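Local coordinates for thiamin pyrophosphokinase family protein (Enterococcus faecalis, PDB 3MEL) that binds thiamine diphosphate and magnesium and probably makes the former by transferring pyrophosphate from ATP to thiamine, at residues Asn190-Glu194 with Glu195-Phe199; Gln44-Val47 with Gly48-Ser52; Pro116-Pro119 with Arg120-Gly123. One frame throughout, in Å; residues are numbered along the deposited sequence.

Interaction 1: Asn190-Glu194 with Glu195-Phe199; sequences NEFIE and EAAAF
Phe-192 and Ala-197 come opposite each other where the chain doubles back, their CA atoms 6.3 Å apart; the chain turns at Ile-193 to Glu-195, and Ala-196 begins the strand that follows. The two limbs share no hydrogen bond. What joins them is one aromatic ring. CB of Phe-192 is directed at the returning limb, and with CG anti to the carbonyl carbon (chi1 -76°) the ring presents its edge to that backbone. Phe-192 CE1 lies 3.5 Å from Ala-197 N and 3.7 Å from Ala-197 CB, while Phe-192 CD1 is 3.9 Å from Ala-196 C. The carbonyl carbon of Ala-196 and the nitrogen of Ala-197 lie near the ring plane, so the ring meets this peptide with its edge. Glu-194 follows the turn with its extended side chain and spends its carboxylate elsewhere, in a salt bridge from OE1 to Arg-171. In this way strand 185-190, outermost in this chain's mixed sheet, passes into strand 196-200, the middle strand of the three-stranded sheet, a connection from sheet to sheet that suits the beta-sandwich of the vitamin B1 binding domain. Phe-192 also packs on Leu-156 of strand 155-160 and Gln-210 of strand 206-211.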
ATOM      1  N   ASN A 190      -7.339  -8.679 -12.160  1.00 34.53           N
ATOM      2  CA  ASN A 190      -7.824  -8.720 -13.527  1.00 36.82           C
ATOM      3  C   ASN A 190      -6.676  -9.116 -14.472  1.00 35.23           C
ATOM      4  O   ASN A 190      -5.515  -9.076 -14.084  1.00 33.47           O
ATOM      5  CB  ASN A 190      -8.411  -7.363 -13.907  1.00 34.44           C
ATOM      6  CG  ASN A 190      -9.403  -7.466 -15.022  1.00 38.83           C
ATOM      7  OD1 ASN A 190      -9.427  -8.462 -15.737  1.00 40.87           O
ATOM      8  ND2 ASN A 190     -10.238  -6.447 -15.182  1.00 39.36           N
ATOM      9  N   GLU A 191      -6.999  -9.522 -15.698  1.00 38.19           N
ATOM     10  CA  GLU A 191      -5.979  -9.900 -16.683  1.00 33.57           C
ATOM     11  C   GLU A 191      -6.230  -9.274 -18.052  1.00 35.21           C
ATOM     12  O   GLU A 191      -7.354  -8.914 -18.401  1.00 34.15           O
ATOM     13  CB  GLU A 191      -5.884 -11.414 -16.832  1.00 30.80           C
ATOM     14  CG  GLU A 191      -5.444 -12.154 -15.593  1.00 32.98           C
ATOM     15  CD  GLU A 191      -5.475 -13.663 -15.786  1.00 36.77           C
ATOM     16  OE1 GLU A 191      -5.569 -14.110 -16.944  1.00 47.21           O
ATOM     17  OE2 GLU A 191      -5.401 -14.415 -14.792  1.00 39.90           O
ATOM     18  N   PHE A 192      -5.153  -9.133 -18.816  1.00 38.54           N
ATOM     19  CA  PHE A 192      -5.243  -8.708 -20.200  1.00 38.60           C
ATOM     20  C   PHE A 192      -5.653  -9.898 -21.046  1.00 49.27           C
ATOM     21  O   PHE A 192      -5.177 -11.014 -20.824  1.00 49.03           O
ATOM     22  CB  PHE A 192      -3.890  -8.208 -20.683  1.00 39.73           C
ATOM     23  CG  PHE A 192      -3.535  -6.845 -20.179  1.00 39.20           C
ATOM     24  CD1 PHE A 192      -3.947  -5.711 -20.866  1.00 38.24           C
ATOM     25  CD2 PHE A 192      -2.789  -6.690 -19.014  1.00 34.39           C
ATOM     26  CE1 PHE A 192      -3.623  -4.450 -20.409  1.00 37.77           C
ATOM     27  CE2 PHE A 192      -2.461  -5.427 -18.550  1.00 31.41           C
ATOM     28  CZ  PHE A 192      -2.882  -4.306 -19.244  1.00 34.55           C
ATOM     29  N   ILE A 193      -6.541  -9.674 -22.011  1.00 49.60           N
ATOM     30  CA  ILE A 193      -6.803 -10.702 -23.005  1.00 51.00           C
ATOM     31  C   ILE A 193      -6.062 -10.362 -24.306  1.00 57.46           C
ATOM     32  O   ILE A 193      -5.627 -11.252 -25.039  1.00 59.56           O
ATOM     33  CB  ILE A 193      -8.315 -10.963 -23.235  1.00 51.47           C
ATOM     34  CG1 ILE A 193      -9.041  -9.685 -23.649  1.00 50.93           C
ATOM     35  CG2 ILE A 193      -8.964 -11.581 -21.987  1.00 43.77           C
ATOM     36  CD1 ILE A 193     -10.533  -9.897 -23.863  1.00 49.98           C
ATOM     37  N   GLU A 194      -5.892  -9.069 -24.570  1.00 55.24           N
ATOM     38  CA  GLU A 194      -5.095  -8.627 -25.710  1.00 57.62           C
ATOM     39  C   GLU A 194      -3.771  -8.035 -25.220  1.00 59.81           C
ATOM     40  O   GLU A 194      -3.280  -8.389 -24.144  1.00 57.46           O
ATOM     41  CB  GLU A 194      -5.856  -7.581 -26.527  1.00 55.81           C
ATOM     42  CG  GLU A 194      -7.248  -8.010 -26.966  1.00 57.87           C
ATOM     43  CD  GLU A 194      -8.040  -6.858 -27.556  1.00 60.78           C
ATOM     44  OE1 GLU A 194      -7.631  -5.689 -27.341  1.00 54.69           O
ATOM     45  OE2 GLU A 194      -9.061  -7.126 -28.234  1.00 53.91           O
ATOM     46  N   GLU A 195      -3.201  -7.127 -26.006  1.00 54.30           N
ATOM     47  CA  GLU A 195      -1.993  -6.434 -25.593  1.00 53.11           C
ATOM     48  C   GLU A 195      -2.363  -5.092 -24.959  1.00 51.09           C
ATOM     49  O   GLU A 195      -1.496  -4.340 -24.482  1.00 47.77           O
ATOM     50  CB  GLU A 195      -1.057  -6.236 -26.791  1.00 61.79           C
ATOM     51  CG  GLU A 195      -0.725  -7.536 -27.538  1.00 67.76           C
ATOM     52  CD  GLU A 195      -0.193  -8.634 -26.619  1.00 66.91           C
ATOM     53  OE1 GLU A 195       0.833  -8.395 -25.935  1.00 64.72           O
ATOM     54  OE2 GLU A 195      -0.799  -9.735 -26.590  1.00 66.03           O
ATOM     55  N   ALA A 196      -3.657  -4.795 -24.957  1.00 42.72           N
ATOM     56  CA  ALA A 196      -4.128  -3.539 -24.412  1.00 42.73           C
ATOM     57  C   ALA A 196      -5.510  -3.735 -23.856  1.00 45.01           C
ATOM     58  O   ALA A 196      -6.290  -4.515 -24.395  1.00 49.65           O
ATOM     59  CB  ALA A 196      -4.145  -2.454 -25.480  1.00 39.44           C
ATOM     60  N   ALA A 197      -5.812  -3.031 -22.771  1.00 42.28           N
ATOM     61  CA  ALA A 197      -7.164  -3.011 -22.241  1.00 40.10           C
ATOM     62  C   ALA A 197      -7.679  -1.592 -22.393  1.00 37.74           C
ATOM     63  O   ALA A 197      -6.942  -0.711 -22.817  1.00 35.04           O
ATOM     64  CB  ALA A 197      -7.174  -3.448 -20.807  1.00 34.73           C
ATOM     65  N   ALA A 198      -8.950  -1.374 -22.089  1.00 37.90           N
ATOM     66  CA  ALA A 198      -9.487  -0.022 -22.113  1.00 39.35           C
ATOM     67  C   ALA A 198     -10.490   0.187 -20.978  1.00 39.19           C
ATOM     68  O   ALA A 198     -11.026  -0.779 -20.434  1.00 38.52           O
ATOM     69  CB  ALA A 198     -10.113   0.283 -23.459  1.00 36.71           C
ATOM     70  N   PHE A 199     -10.717   1.449 -20.608  1.00 39.04           N
ATOM     71  CA  PHE A 199     -11.647   1.786 -19.534  1.00 39.04           C
ATOM     72  C   PHE A 199     -11.945   3.275 -19.520  1.00 40.46           C
ATOM     73  O   PHE A 199     -11.174   4.079 -20.042  1.00 39.69           O
ATOM     74  CB  PHE A 199     -11.075   1.387 -18.175  1.00 37.25           C
ATOM     75  CG  PHE A 199     -10.069   2.369 -17.624  1.00 34.93           C
ATOM     76  CD1 PHE A 199     -10.437   3.286 -16.647  1.00 36.36           C
ATOM     77  CD2 PHE A 199      -8.752   2.374 -18.082  1.00 38.32           C
ATOM     78  CE1 PHE A 199      -9.512   4.197 -16.126  1.00 36.96           C
ATOM     79  CE2 PHE A 199      -7.807   3.283 -17.566  1.00 38.86           C
ATOM     80  CZ  PHE A 199      -8.189   4.196 -16.586  1.00 33.91           C
TER

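Interaction 2: Gln44-Val47 with Gly48-Ser52; sequences QLAV and GDFDS
Phe-50 reaches back along the strand it follows and sets the end of its ring against Ala-46 and Val-47. Its CZ does most of the touching: Phe-50 CZ lies 3.9 Å from Ala-46 CB and 3.7 Å from Ala-46 C, the latter close to the ring plane, so the ring meets that carbonyl carbon with its edge. Val-47 N, 3.6 Å from Phe-50 CZ, is approached obliquely, and Phe-50 CE2 comes within 3.8 Å of Val-47 C. The end of the ring thus rests on the Ala-46 to Val-47 peptide, touching its carbon and its nitrogen.

The backbone leads up to this position in two steps. Gly-48, with phi 141° and psi -169°, carries the chain out of the strand in a conformation open chiefly to glycine. Phe-50 itself has positive phi and psi, which bends the chain back, and its chi1 of -62° carries the ring over the strand. Between them Asp-49 closes an Asx turn: Asp-49 OD1 takes the N-H of Asp-51 through its anti lone pair, at 3.2 Å from Asp-49 OD1 to Asp-51 N and almost straight. This is the familiar economy of a parallel alpha/beta sheet, in which the loop leaving the C-terminal end of a strand, here 45-48, carries ligand-binding groups. Asp-49 belongs to the magnesium site with Asp-30 and touches thiamine diphosphate; Asp-51 is a further magnesium-binding residue, although no metal sits on it in this chain.

Farther out, Asp-30 has a second task, since its OD1 accepts a hydrogen bond from the backbone N of Phe-50 and so ties the turn to the neighbouring metal ligand. Lys-75 forms a salt bridge with Asp-49 OD2, the oxygen not used in the Asx turn. Around the ring of Phe-50 stand Cys-33 of helix 32-37, Leu-68 of strand 68-70 and Tyr-58 of helix 57-64.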
ATOM      1  N   GLN A  44      22.358  13.173 -11.126  1.00 27.99           N
ATOM      2  CA  GLN A  44      22.394  14.549 -11.571  1.00 31.47           C
ATOM      3  C   GLN A  44      21.685  15.490 -10.600  1.00 32.44           C
ATOM      4  O   GLN A  44      21.897  16.711 -10.641  1.00 32.39           O
ATOM      5  CB  GLN A  44      21.811  14.662 -12.976  1.00 29.39           C
ATOM      6  CG  GLN A  44      22.608  13.896 -14.006  1.00 30.94           C
ATOM      7  CD  GLN A  44      21.812  13.630 -15.244  1.00 27.23           C
ATOM      8  OE1 GLN A  44      21.890  14.360 -16.216  1.00 27.26           O
ATOM      9  NE2 GLN A  44      21.009  12.597 -15.199  1.00 31.37           N
ATOM     10  N   LEU A  45      20.844  14.915  -9.740  1.00 28.70           N
ATOM     11  CA  LEU A  45      20.124  15.677  -8.716  1.00 30.98           C
ATOM     12  C   LEU A  45      20.040  14.857  -7.429  1.00 29.40           C
ATOM     13  O   LEU A  45      19.502  13.752  -7.442  1.00 28.50           O
ATOM     14  CB  LEU A  45      18.728  16.063  -9.212  1.00 28.03           C
ATOM     15  CG  LEU A  45      17.807  16.897  -8.316  1.00 28.44           C
ATOM     16  CD1 LEU A  45      18.410  18.259  -8.014  1.00 29.01           C
ATOM     17  CD2 LEU A  45      16.422  17.047  -8.955  1.00 26.39           C
ATOM     18  N   ALA A  46      20.609  15.377  -6.338  1.00 27.42           N
ATOM     19  CA  ALA A  46      20.562  14.683  -5.041  1.00 26.46           C
ATOM     20  C   ALA A  46      19.663  15.421  -4.035  1.00 29.05           C
ATOM     21  O   ALA A  46      19.855  16.610  -3.783  1.00 30.29           O
ATOM     22  CB  ALA A  46      21.948  14.491  -4.492  1.00 24.32           C
ATOM     23  N   VAL A  47      18.667  14.723  -3.487  1.00 29.05           N
ATOM     24  CA  VAL A  47      17.662  15.364  -2.635  1.00 31.07           C
ATOM     25  C   VAL A  47      17.381  14.634  -1.318  1.00 32.35           C
ATOM     26  O   VAL A  47      17.341  13.406  -1.252  1.00 30.62           O
ATOM     27  CB  VAL A  47      16.320  15.540  -3.374  1.00 29.75           C
ATOM     28  CG1 VAL A  47      15.563  16.720  -2.791  1.00 28.09           C
ATOM     29  CG2 VAL A  47      16.554  15.766  -4.832  1.00 26.56           C
ATOM     30  N   GLY A  48      17.163  15.410  -0.267  1.00 35.43           N
ATOM     31  CA  GLY A  48      16.904  14.834   1.036  1.00 35.32           C
ATOM     32  C   GLY A  48      17.571  15.595   2.150  1.00 34.38           C
ATOM     33  O   GLY A  48      18.057  16.688   1.942  1.00 34.81           O
ATOM     34  N   ASP A  49      17.574  15.017   3.342  1.00 38.82           N
ATOM     35  CA  ASP A  49      18.222  15.626   4.491  1.00 37.45           C
ATOM     36  C   ASP A  49      19.460  14.804   4.761  1.00 37.38           C
ATOM     37  O   ASP A  49      20.358  15.204   5.495  1.00 36.79           O
ATOM     38  CB  ASP A  49      17.284  15.640   5.695  1.00 36.59           C
ATOM     39  CG  ASP A  49      16.485  14.362   5.831  1.00 45.47           C
ATOM     40  OD1 ASP A  49      17.104  13.301   6.029  1.00 50.55           O
ATOM     41  OD2 ASP A  49      15.237  14.411   5.752  1.00 52.62           O
ATOM     42  N   PHE A  50      19.487  13.640   4.130  1.00 39.28           N
ATOM     43  CA  PHE A  50      20.661  12.785   4.101  1.00 40.04           C
ATOM     44  C   PHE A  50      21.089  12.339   5.484  1.00 39.69           C
ATOM     45  O   PHE A  50      22.249  12.002   5.688  1.00 41.14           O
ATOM     46  CB  PHE A  50      21.819  13.469   3.346  1.00 38.27           C
ATOM     47  CG  PHE A  50      21.508  13.756   1.899  1.00 32.58           C
ATOM     48  CD1 PHE A  50      21.623  12.772   0.951  1.00 30.44           C
ATOM     49  CD2 PHE A  50      21.080  15.004   1.501  1.00 34.36           C
ATOM     50  CE1 PHE A  50      21.330  13.026  -0.365  1.00 30.18           C
ATOM     51  CE2 PHE A  50      20.781  15.261   0.178  1.00 32.82           C
ATOM     52  CZ  PHE A  50      20.904  14.269  -0.749  1.00 29.14           C
ATOM     53  N   ASP A  51      20.145  12.313   6.420  1.00 38.42           N
ATOM     54  CA  ASP A  51      20.438  11.873   7.781  1.00 41.53           C
ATOM     55  C   ASP A  51      20.704  10.372   7.833  1.00 41.71           C
ATOM     56  O   ASP A  51      21.348   9.866   8.750  1.00 43.17           O
ATOM     57  CB  ASP A  51      19.333  12.296   8.779  1.00 49.26           C
ATOM     58  CG  ASP A  51      17.950  11.685   8.459  1.00 58.45           C
ATOM     59  OD1 ASP A  51      17.831  10.810   7.554  1.00 50.70           O
ATOM     60  OD2 ASP A  51      16.972  12.093   9.138  1.00 57.44           O
ATOM     61  N   SER A  52      20.223   9.649   6.840  1.00 41.24           N
ATOM     62  CA  SER A  52      20.508   8.236   6.808  1.00 41.00           C
ATOM     63  C   SER A  52      21.976   7.973   6.396  1.00 46.21           C
ATOM     64  O   SER A  52      22.503   6.880   6.609  1.00 49.62           O
ATOM     65  CB  SER A  52      19.488   7.519   5.917  1.00 38.96           C
ATOM     66  OG  SER A  52      20.074   7.031   4.731  1.00 51.07           O
TER

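Interaction 3: Pro116-Pro119 with Arg120-Gly123; sequences PFEP and RFQG
Glu-118 lies alongside both Phe-121 and Arg-120, and its side chain touches one or the other at nearly every step. Glu-118 CB is 3.8 Å from CD2 of Phe-121, and CG passes the same ring carbon a little farther off. With chi1 at -46° and the chain extended beyond CG, the carboxylate runs on past the ring: Glu-118 CD is 4.0 Å from Phe-121 CD2, and Glu-118 OE1 lies 3.8 Å from Phe-121 CE2. At the tip Glu-118 OE1 meets Arg-120 NH2 at 2.7 Å in a salt bridge whose hydrogen bond is weak, bent to 123°, with the carboxylate and guanidinium planes 35° apart. The other oxygen, OE2, accepts a hydrogen bond from Gln-81.

Arg-120 reaches this carboxylate by an extended chain whose CG lies 3.7 Å above the centre of the Phe-121 ring, so aliphatic carbon covers one ring face. In the backbone, Glu-118 O takes two N-H groups, from Phe-121 N at 2.7 Å and from Gln-122 N at 2.8 Å. This bifurcated acceptor combines i to i+3 and i to i+4 bonding, and both bonds belong to the short, weakly bonded helical turn that follows. The Pro-116 carbonyl adds a CA-H...O contact from Gln-122 CA.

The little helix 119-122 leans on helix 79-90, where Phe-121 packs against Leu-84 and Leu-88 and Arg-120 against Gln-85. NH1 of Arg-120 also pairs with Asp-77, just before that helix, while Phe-117 packs on Pro-184 and Pro-119 on Tyr-183, both of the second subunit.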
ATOM      1  N   PRO A 116      -0.451  12.313  -6.663  1.00 28.96           N
ATOM      2  CA  PRO A 116      -1.346  13.004  -7.603  1.00 29.74           C
ATOM      3  C   PRO A 116      -2.459  13.828  -6.949  1.00 32.18           C
ATOM      4  O   PRO A 116      -2.952  14.765  -7.570  1.00 35.05           O
ATOM      5  CB  PRO A 116      -1.996  11.850  -8.374  1.00 32.29           C
ATOM      6  CG  PRO A 116      -1.597  10.595  -7.646  1.00 31.92           C
ATOM      7  CD  PRO A 116      -0.273  10.910  -7.061  1.00 28.07           C
ATOM      8  N   PHE A 117      -2.869  13.467  -5.735  1.00 32.17           N
ATOM      9  CA  PHE A 117      -3.920  14.201  -5.034  1.00 29.41           C
ATOM     10  C   PHE A 117      -3.499  15.614  -4.702  1.00 31.68           C
ATOM     11  O   PHE A 117      -4.327  16.520  -4.690  1.00 34.61           O
ATOM     12  CB  PHE A 117      -4.327  13.493  -3.735  1.00 30.09           C
ATOM     13  CG  PHE A 117      -5.397  12.456  -3.916  1.00 26.97           C
ATOM     14  CD1 PHE A 117      -6.576  12.774  -4.550  1.00 26.33           C
ATOM     15  CD2 PHE A 117      -5.224  11.173  -3.442  1.00 27.73           C
ATOM     16  CE1 PHE A 117      -7.538  11.832  -4.739  1.00 25.42           C
ATOM     17  CE2 PHE A 117      -6.197  10.232  -3.615  1.00 29.05           C
ATOM     18  CZ  PHE A 117      -7.356  10.561  -4.264  1.00 27.24           C
ATOM     19  N   GLU A 118      -2.211  15.794  -4.416  1.00 30.08           N
ATOM     20  CA  GLU A 118      -1.695  17.077  -3.968  1.00 26.41           C
ATOM     21  C   GLU A 118      -1.842  18.159  -5.036  1.00 29.02           C
ATOM     22  O   GLU A 118      -1.498  17.960  -6.197  1.00 30.28           O
ATOM     23  CB  GLU A 118      -0.243  16.922  -3.560  1.00 27.19           C
ATOM     24  CG  GLU A 118       0.003  15.711  -2.698  1.00 26.90           C
ATOM     25  CD  GLU A 118       1.349  15.745  -1.995  1.00 29.72           C
ATOM     26  OE1 GLU A 118       1.956  16.836  -1.907  1.00 29.12           O
ATOM     27  OE2 GLU A 118       1.797  14.673  -1.526  1.00 28.87           O
ATOM     28  N   PRO A 119      -2.366  19.322  -4.643  1.00 33.07           N
ATOM     29  CA  PRO A 119      -2.653  20.339  -5.662  1.00 30.47           C
ATOM     30  C   PRO A 119      -1.436  20.649  -6.523  1.00 30.00           C
ATOM     31  O   PRO A 119      -1.606  20.988  -7.686  1.00 33.67           O
ATOM     32  CB  PRO A 119      -3.084  21.553  -4.835  1.00 26.38           C
ATOM     33  CG  PRO A 119      -3.623  20.960  -3.566  1.00 30.17           C
ATOM     34  CD  PRO A 119      -2.757  19.758  -3.289  1.00 29.94           C
ATOM     35  N   ARG A 120      -0.233  20.507  -5.974  1.00 31.41           N
ATOM     36  CA  ARG A 120       1.004  20.769  -6.723  1.00 29.34           C
ATOM     37  C   ARG A 120       1.425  19.630  -7.662  1.00 30.40           C
ATOM     38  O   ARG A 120       2.435  19.740  -8.332  1.00 35.41           O
ATOM     39  CB  ARG A 120       2.161  21.078  -5.765  1.00 28.07           C
ATOM     40  CG  ARG A 120       2.862  19.842  -5.250  1.00 29.17           C
ATOM     41  CD  ARG A 120       3.702  20.121  -4.012  1.00 29.25           C
ATOM     42  NE  ARG A 120       3.779  18.951  -3.138  0.75 30.32           N
ATOM     43  CZ  ARG A 120       4.365  18.935  -1.946  1.00 30.60           C
ATOM     44  NH1 ARG A 120       4.922  20.030  -1.480  1.00 33.81           N
ATOM     45  NH2 ARG A 120       4.389  17.830  -1.218  1.00 29.59           N
ATOM     46  N   PHE A 121       0.670  18.537  -7.697  1.00 32.43           N
ATOM     47  CA  PHE A 121       0.990  17.393  -8.544  1.00 27.94           C
ATOM     48  C   PHE A 121      -0.204  17.005  -9.385  1.00 30.84           C
ATOM     49  O   PHE A 121      -0.059  16.283 -10.367  1.00 31.07           O
ATOM     50  CB  PHE A 121       1.368  16.176  -7.711  1.00 29.02           C
ATOM     51  CG  PHE A 121       2.644  16.326  -6.976  1.00 30.36           C
ATOM     52  CD1 PHE A 121       3.720  16.942  -7.574  1.00 26.77           C
ATOM     53  CD2 PHE A 121       2.778  15.839  -5.684  1.00 29.38           C
ATOM     54  CE1 PHE A 121       4.906  17.087  -6.904  1.00 28.58           C
ATOM     55  CE2 PHE A 121       3.973  15.973  -5.006  1.00 29.25           C
ATOM     56  CZ  PHE A 121       5.044  16.605  -5.622  1.00 28.06           C
ATOM     57  N   GLN A 122      -1.389  17.436  -8.970  1.00 29.72           N
ATOM     58  CA  GLN A 122      -2.601  17.139  -9.715  1.00 30.16           C
ATOM     59  C   GLN A 122      -2.441  17.381 -11.240  1.00 32.69           C
ATOM     60  O   GLN A 122      -2.767  16.513 -12.070  1.00 30.74           O
ATOM     61  CB  GLN A 122      -3.752  17.960  -9.155  1.00 28.24           C
ATOM     62  CG  GLN A 122      -4.915  17.103  -8.710  1.00 40.08           C
ATOM     63  CD  GLN A 122      -6.228  17.544  -9.327  1.00 53.66           C
ATOM     64  OE1 GLN A 122      -6.375  18.703  -9.741  1.00 54.45           O
ATOM     65  NE2 GLN A 122      -7.195  16.624  -9.395  1.00 42.18           N
ATOM     66  N   GLY A 123      -1.914  18.552 -11.593  1.00 28.78           N
ATOM     67  CA  GLY A 123      -1.753  18.959 -12.974  1.00 23.12           C
ATOM     68  C   GLY A 123      -0.852  18.048 -13.776  1.00 27.19           C
ATOM     69  O   GLY A 123      -0.792  18.148 -15.001  1.00 27.31           O
TER

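How the interactions relate
Followed from the N terminus, the contacts come in the order interaction 2, interaction 3, interaction 1, strictly in series: each joins two adjoining pieces of chain, so each shapes a short local turn, and none encloses or crosses another. Interaction 2 shapes the exit from strand 45-48 at the metal site. Interaction 3, whose nearest atoms lie about 11 Å from those of interaction 2, is in the same catalytic domain and shapes the turn after helix 106-113, whose residues pack on helix 79-90 and on the second subunit. Interaction 1 belongs to the vitamin B1 binding domain, its centre about 39 Å from that of interaction 2 and across the chain's centre, where it links two sheets.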